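PDB 2JG5: fructose 1-phosphate kinase from Staphylococcus aureus, which probably catalyses ATP-dependent phosphorylation of fructose 1-phosphate to fructose 1,6-bisphosphate, and possibly of tagatose 6-phosphate to tagatose 1,6-bisphosphate. Local coordinates for residues G36-N41 / I130-V135; S43-T48 / G248-A253. All coordinates share one frame; numbering follows the deposited sequence.

Overall arrangement
Both contacts use helix 38-48, contact 1 at its N-terminal turn and contact 2 farther along, with centres 11 Å apart. Contact 1 is partly buried: the end of central-sheet strand 128-132 meets the glycine-rich helix start, and Lys38 carries apolar carbons past it towards charged partners. Contact 2 is fully buried, helix against helix 247-260, with small apolar groups doing most of the touching. Polar links join the two, Lys38 NZ reaching Asp249 OD1 at 2.8 Å and Asn41 ND2 probably bonding Asp249 OD2. Ile130 adds an apolar bridge, packing on Leu46 and Val252. Contact 1 thus combines aliphatic packing with a charged lysine end, whereas contact 2 is almost wholly apolar.

Contact 1. Residues G36-N41 / I130-V135; sequences GGKGIN and IVAGSV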
ATOM      1  N   GLY A  36      -1.910 -10.571   6.231  1.00 32.42           N
ATOM      2  CA  GLY A  36      -2.531 -10.629   7.552  1.00 31.49           C
ATOM      3  C   GLY A  36      -4.017 -10.927   7.529  1.00 30.87           C
ATOM      4  O   GLY A  36      -4.647 -10.952   6.476  1.00 30.34           O
ATOM      5  N   GLY A  37      -4.574 -11.122   8.720  1.00 30.91           N
ATOM      6  CA  GLY A  37      -5.956 -11.528   8.896  1.00 30.59           C
ATOM      7  C   GLY A  37      -5.964 -12.768   9.753  1.00 30.72           C
ATOM      8  O   GLY A  37      -5.035 -13.578   9.691  1.00 30.43           O
ATOM      9  N   LYS A  38      -7.013 -12.925  10.552  1.00 31.12           N
ATOM     10  CA  LYS A  38      -7.051 -13.999  11.558  1.00 31.47           C
ATOM     11  C   LYS A  38      -6.999 -15.395  10.924  1.00 31.62           C
ATOM     12  O   LYS A  38      -6.088 -16.172  11.214  1.00 31.50           O
ATOM     13  CB  LYS A  38      -8.244 -13.826  12.513  1.00 31.04           C
ATOM     14  CG  LYS A  38      -8.038 -12.694  13.529  1.00 31.53           C
ATOM     15  CD  LYS A  38      -9.235 -12.482  14.462  1.00 32.04           C
ATOM     16  CE  LYS A  38      -9.369 -13.597  15.500  1.00 33.25           C
ATOM     17  NZ  LYS A  38      -8.235 -13.639  16.479  1.00 33.12           N
ATOM     18  N   GLY A  39      -7.949 -15.686  10.034  1.00 32.00           N
ATOM     19  CA  GLY A  39      -7.979 -16.966   9.327  1.00 32.06           C
ATOM     20  C   GLY A  39      -6.704 -17.245   8.553  1.00 32.14           C
ATOM     21  O   GLY A  39      -6.225 -18.377   8.521  1.00 31.86           O
ATOM     22  N   ILE A  40      -6.129 -16.204   7.960  1.00 32.53           N
ATOM     23  CA  ILE A  40      -4.846 -16.330   7.261  1.00 32.65           C
ATOM     24  C   ILE A  40      -3.731 -16.753   8.224  1.00 32.71           C
ATOM     25  O   ILE A  40      -2.938 -17.654   7.915  1.00 32.81           O
ATOM     26  CB  ILE A  40      -4.487 -15.042   6.503  1.00 32.71           C
ATOM     27  CG1 ILE A  40      -5.395 -14.892   5.282  1.00 32.75           C
ATOM     28  CG2 ILE A  40      -3.011 -15.037   6.077  1.00 32.78           C
ATOM     29  CD1 ILE A  40      -5.187 -13.565   4.536  1.00 34.31           C
ATOM     30  N   ASN A  41      -3.693 -16.117   9.394  1.00 32.72           N
ATOM     31  CA  ASN A  41      -2.716 -16.451  10.418  1.00 32.66           C
ATOM     32  C   ASN A  41      -2.896 -17.901  10.890  1.00 32.29           C
ATOM     33  O   ASN A  41      -1.918 -18.629  11.071  1.00 31.57           O
ATOM     34  CB  ASN A  41      -2.800 -15.462  11.588  1.00 32.80           C
ATOM     35  CG  ASN A  41      -2.041 -14.148  11.323  1.00 35.09           C
ATOM     36  OD1 ASN A  41      -1.483 -13.919  10.238  1.00 37.05           O
ATOM     37  ND2 ASN A  41      -2.009 -13.284  12.334  1.00 35.37           N
ATOM     38  N   ILE A 130     -12.954 -23.048   9.990  1.00 29.17           N
ATOM     39  CA  ILE A 130     -12.546 -22.064  10.998  1.00 29.02           C
ATOM     40  C   ILE A 130     -12.923 -20.671  10.495  1.00 29.48           C
ATOM     41  O   ILE A 130     -12.460 -20.229   9.442  1.00 29.47           O
ATOM     42  CB  ILE A 130     -11.021 -22.111  11.284  1.00 28.72           C
ATOM     43  CG1 ILE A 130     -10.583 -23.536  11.652  1.00 28.76           C
ATOM     44  CG2 ILE A 130     -10.637 -21.112  12.402  1.00 27.73           C
ATOM     45  CD1 ILE A 130      -9.156 -23.877  11.272  1.00 28.86           C
ATOM     46  N   VAL A 131     -13.772 -19.985  11.251  1.00 29.69           N
ATOM     47  CA  VAL A 131     -14.178 -18.643  10.881  1.00 29.85           C
ATOM     48  C   VAL A 131     -13.672 -17.715  11.961  1.00 30.44           C
ATOM     49  O   VAL A 131     -14.011 -17.860  13.131  1.00 30.48           O
ATOM     50  CB  VAL A 131     -15.721 -18.518  10.680  1.00 30.12           C
ATOM     51  CG1 VAL A 131     -16.081 -17.161  10.065  1.00 28.82           C
ATOM     52  CG2 VAL A 131     -16.234 -19.636   9.801  1.00 28.23           C
ATOM     53  N   ALA A 132     -12.825 -16.777  11.558  1.00 30.92           N
ATOM     54  CA  ALA A 132     -12.166 -15.909  12.500  1.00 31.41           C
ATOM     55  C   ALA A 132     -12.088 -14.506  11.940  1.00 32.08           C
ATOM     56  O   ALA A 132     -11.686 -14.305  10.775  1.00 32.32           O
ATOM     57  CB  ALA A 132     -10.765 -16.439  12.837  1.00 31.21           C
ATOM     58  N   GLY A 133     -12.479 -13.541  12.775  1.00 32.33           N
ATOM     59  CA  GLY A 133     -12.333 -12.138  12.438  1.00 32.63           C
ATOM     60  C   GLY A 133     -13.544 -11.263  12.677  1.00 33.08           C
ATOM     61  O   GLY A 133     -14.660 -11.747  12.976  1.00 32.94           O
ATOM     62  N   SER A 134     -13.310  -9.960  12.556  1.00 33.16           N
ATOM     63  CA  SER A 134     -14.378  -8.984  12.609  1.00 33.71           C
ATOM     64  C   SER A 134     -15.141  -9.039  11.293  1.00 33.61           C
ATOM     65  O   SER A 134     -14.567  -9.327  10.236  1.00 34.07           O
ATOM     66  CB  SER A 134     -13.812  -7.581  12.845  1.00 33.82           C
ATOM     67  OG  SER A 134     -13.180  -7.499  14.123  1.00 34.74           O
ATOM     68  N   VAL A 135     -16.440  -8.778  11.369  1.00 33.16           N
ATOM     69  CA  VAL A 135     -17.288  -8.779  10.197  1.00 32.31           C
ATOM     70  C   VAL A 135     -17.307  -7.389   9.545  1.00 31.93           C
ATOM     71  O   VAL A 135     -17.739  -6.428  10.171  1.00 31.65           O
ATOM     72  CB  VAL A 135     -18.715  -9.225  10.578  1.00 32.61           C
ATOM     73  CG1 VAL A 135     -19.654  -9.119   9.392  1.00 31.91           C
ATOM     74  CG2 VAL A 135     -18.691 -10.652  11.137  1.00 32.17           C
TER
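Ala132, at the end of strand 128-132, brings its methyl group against the first turn of helix 38-48, where Lys38 and Gly39 lie. Earlier in the strand, Ile130 also faces the helix but stays farther from this turn, while Val131 turns to the opposite side of the sheet and packs on helix 143-154. Ala132 CB lies 3.6 Å from Lys38 CB and 4.0 Å from Gly39 N. With no side chain on Gly39 and a single methyl on Ala132, strand and helix come close, their CA atoms 5.4 Å apart.

Gly133 follows as the chain leaves the strand. Its backbone, with phi at 133°, takes a conformation suited to glycine, and its bare CA offers a surface on which Lys38 CD rests at 3.7 Å. The lysine chain starts with CG opposite the carbonyl carbon, then bends at chi3 (73°) and again at chi4 (66°); those two bends fold the methylenes back over Gly133 before the ammonium group leaves it. There Lys38 NZ forms salt bridges with Asp249 and Asp161, which give the ammonium two carboxylate partners and probably hold it in place.

Gly37 is the N-cap residue, and its O accepts the bond from Asn41 N at 2.9 Å. The sequence Gly-Gly-Lys-Gly-Ile-Asn across this turn matches the glycine-rich N-terminal signature of pfkB carbohydrate kinases, set here beside the C-terminal end of a parallel-sheet strand in the ribokinase-like fold.

Contact 2. Residues S43-T48 / G248-A253; sequences SRVLKT and GDSTVA
Ala253 and Val45 meet through their beta carbons, 3.4 Å apart, tighter than ordinary van der Waals contact. The small methyl of Ala253 suits so close an approach: the short helical segments come within 8.3 Å of each other and cross at -50°. Val45 spreads its two branches over the surface of the other helix. CG1, opposite the backbone N (chi1 -175°), lies 3.7 Å from Ala253 CB, whereas CG2 extends one turn back to touch Ser250 OG at 3.3 Å. That hydroxyl is hydrogen-bonded to Gly246 O and to Thr279 OG1, and the contact with the valine methyl therefore does not cost it its polar partners.

Leu46 flanks the same alanine. Its CG lies 4.1 Å from Ala253 CB, and the branched chain lies alongside the backbone of the other helix, its CD2 methyl in a close approach to Ala253 O at 3.2 Å. The closest CA pair, Leu46 with Ala253, is 5.3 Å apart.

The bond from Ser250 to Thr279 ties helix 247-260 to helix 265-280, the next helix in the chain. Helix 38-48 is linked to strand 2-6 through the hydroxyls of Ser43 and Thr4, and Val252 of helix 247-260 packs on strand 157-161, so the two crossed helices lie together against the central parallel sheet.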
ATOM      1  N   SER A  43      -4.069 -20.336   9.071  1.00 32.16           N
ATOM      2  CA  SER A  43      -3.487 -21.126   7.977  1.00 32.33           C
ATOM      3  C   SER A  43      -1.954 -21.136   8.057  1.00 32.31           C
ATOM      4  O   SER A  43      -1.324 -22.170   7.801  1.00 32.21           O
ATOM      5  CB  SER A  43      -3.949 -20.625   6.608  1.00 31.79           C
ATOM      6  OG  SER A  43      -5.295 -20.989   6.375  1.00 32.13           O
ATOM      7  N   ARG A  44      -1.379 -19.989   8.428  1.00 32.03           N
ATOM      8  CA  ARG A  44       0.074 -19.847   8.539  1.00 32.24           C
ATOM      9  C   ARG A  44       0.635 -20.742   9.648  1.00 31.90           C
ATOM     10  O   ARG A  44       1.658 -21.412   9.451  1.00 32.08           O
ATOM     11  CB  ARG A  44       0.483 -18.396   8.783  1.00 31.91           C
ATOM     12  CG  ARG A  44       0.448 -17.474   7.568  1.00 33.89           C
ATOM     13  CD  ARG A  44       1.536 -16.430   7.727  1.00 35.32           C
ATOM     14  NE  ARG A  44       1.488 -15.335   6.757  1.00 39.36           N
ATOM     15  CZ  ARG A  44       2.410 -15.116   5.813  1.00 40.35           C
ATOM     16  NH1 ARG A  44       3.459 -15.929   5.699  1.00 40.76           N
ATOM     17  NH2 ARG A  44       2.293 -14.080   4.980  1.00 39.45           N
ATOM     18  N   VAL A  45      -0.034 -20.768  10.797  1.00 31.39           N
ATOM     19  CA  VAL A  45       0.412 -21.623  11.899  1.00 31.36           C
ATOM     20  C   VAL A  45       0.135 -23.105  11.612  1.00 30.98           C
ATOM     21  O   VAL A  45       0.983 -23.954  11.884  1.00 30.82           O
ATOM     22  CB  VAL A  45      -0.163 -21.195  13.274  1.00 31.33           C
ATOM     23  CG1 VAL A  45       0.441 -22.041  14.395  1.00 30.91           C
ATOM     24  CG2 VAL A  45       0.120 -19.725  13.533  1.00 31.46           C
ATOM     25  N   LEU A  46      -1.028 -23.409  11.039  1.00 30.86           N
ATOM     26  CA  LEU A  46      -1.316 -24.790  10.657  1.00 30.60           C
ATOM     27  C   LEU A  46      -0.200 -25.269   9.742  1.00 30.88           C
ATOM     28  O   LEU A  46       0.298 -26.380   9.910  1.00 30.87           O
ATOM     29  CB  LEU A  46      -2.685 -24.943   9.980  1.00 30.40           C
ATOM     30  CG  LEU A  46      -3.977 -24.871  10.807  1.00 29.78           C
ATOM     31  CD1 LEU A  46      -5.199 -24.813   9.893  1.00 28.05           C
ATOM     32  CD2 LEU A  46      -4.116 -26.031  11.819  1.00 28.27           C
ATOM     33  N   LYS A  47       0.218 -24.406   8.807  1.00 30.94           N
ATOM     34  CA  LYS A  47       1.307 -24.730   7.870  1.00 30.96           C
ATOM     35  C   LYS A  47       2.645 -25.029   8.543  1.00 30.63           C
ATOM     36  O   LYS A  47       3.293 -26.029   8.215  1.00 30.57           O
ATOM     37  CB  LYS A  47       1.490 -23.623   6.825  1.00 31.00           C
ATOM     38  CG  LYS A  47       2.428 -24.008   5.689  1.00 31.71           C
ATOM     39  CD  LYS A  47       1.881 -25.207   4.918  1.00 33.36           C
ATOM     40  CE  LYS A  47       2.968 -25.911   4.112  1.00 33.85           C
ATOM     41  NZ  LYS A  47       2.343 -26.925   3.219  1.00 34.57           N
ATOM     42  N   THR A  48       3.051 -24.144   9.457  1.00 30.54           N
ATOM     43  CA  THR A  48       4.210 -24.336  10.343  1.00 30.47           C
ATOM     44  C   THR A  48       4.147 -25.703  11.063  1.00 30.42           C
ATOM     45  O   THR A  48       5.174 -26.291  11.385  1.00 30.60           O
ATOM     46  CB  THR A  48       4.280 -23.177  11.390  1.00 30.61           C
ATOM     47  OG1 THR A  48       4.397 -21.912  10.718  1.00 30.70           O
ATOM     48  CG2 THR A  48       5.443 -23.327  12.324  1.00 30.10           C
ATOM     49  N   GLY A 248      -3.633 -15.497  19.615  1.00 33.69           N
ATOM     50  CA  GLY A 248      -4.964 -16.096  19.665  1.00 32.88           C
ATOM     51  C   GLY A 248      -5.199 -17.001  18.466  1.00 32.42           C
ATOM     52  O   GLY A 248      -5.742 -18.099  18.599  1.00 32.27           O
ATOM     53  N   ASP A 249      -4.781 -16.517  17.296  1.00 32.04           N
ATOM     54  CA  ASP A 249      -4.814 -17.267  16.042  1.00 31.62           C
ATOM     55  C   ASP A 249      -3.978 -18.530  16.105  1.00 31.15           C
ATOM     56  O   ASP A 249      -4.388 -19.575  15.618  1.00 31.53           O
ATOM     57  CB  ASP A 249      -4.303 -16.392  14.892  1.00 31.94           C
ATOM     58  CG  ASP A 249      -5.086 -15.092  14.743  1.00 31.75           C
ATOM     59  OD1 ASP A 249      -6.305 -15.090  14.999  1.00 30.82           O
ATOM     60  OD2 ASP A 249      -4.470 -14.076  14.362  1.00 30.35           O
ATOM     61  N   SER A 250      -2.793 -18.410  16.690  1.00 31.12           N
ATOM     62  CA  SER A 250      -1.850 -19.512  16.824  1.00 30.75           C
ATOM     63  C   SER A 250      -2.362 -20.583  17.774  1.00 30.51           C
ATOM     64  O   SER A 250      -2.152 -21.770  17.540  1.00 31.03           O
ATOM     65  CB  SER A 250      -0.504 -18.982  17.309  1.00 30.82           C
ATOM     66  OG  SER A 250       0.028 -18.063  16.378  1.00 30.29           O
ATOM     67  N   THR A 251      -3.037 -20.150  18.837  1.00 30.16           N
ATOM     68  CA  THR A 251      -3.721 -21.042  19.768  1.00 29.63           C
ATOM     69  C   THR A 251      -4.795 -21.843  19.021  1.00 29.65           C
ATOM     70  O   THR A 251      -4.855 -23.074  19.142  1.00 29.65           O
ATOM     71  CB  THR A 251      -4.356 -20.249  20.934  1.00 29.46           C
ATOM     72  OG1 THR A 251      -3.339 -19.490  21.608  1.00 30.89           O
ATOM     73  CG2 THR A 251      -5.044 -21.180  21.949  1.00 29.40           C
ATOM     74  N   VAL A 252      -5.633 -21.147  18.249  1.00 29.03           N
ATOM     75  CA  VAL A 252      -6.668 -21.814  17.470  1.00 28.81           C
ATOM     76  C   VAL A 252      -6.041 -22.826  16.497  1.00 28.74           C
ATOM     77  O   VAL A 252      -6.468 -23.966  16.451  1.00 28.53           O
ATOM     78  CB  VAL A 252      -7.568 -20.811  16.722  1.00 28.96           C
ATOM     79  CG1 VAL A 252      -8.365 -21.525  15.605  1.00 28.25           C
ATOM     80  CG2 VAL A 252      -8.494 -20.096  17.685  1.00 27.48           C
ATOM     81  N   ALA A 253      -5.013 -22.405  15.755  1.00 28.65           N
ATOM     82  CA  ALA A 253      -4.298 -23.292  14.818  1.00 28.65           C
ATOM     83  C   ALA A 253      -3.657 -24.509  15.506  1.00 28.45           C
ATOM     84  O   ALA A 253      -3.683 -25.601  14.972  1.00 28.47           O
ATOM     85  CB  ALA A 253      -3.239 -22.505  14.016  1.00 27.91           C
TER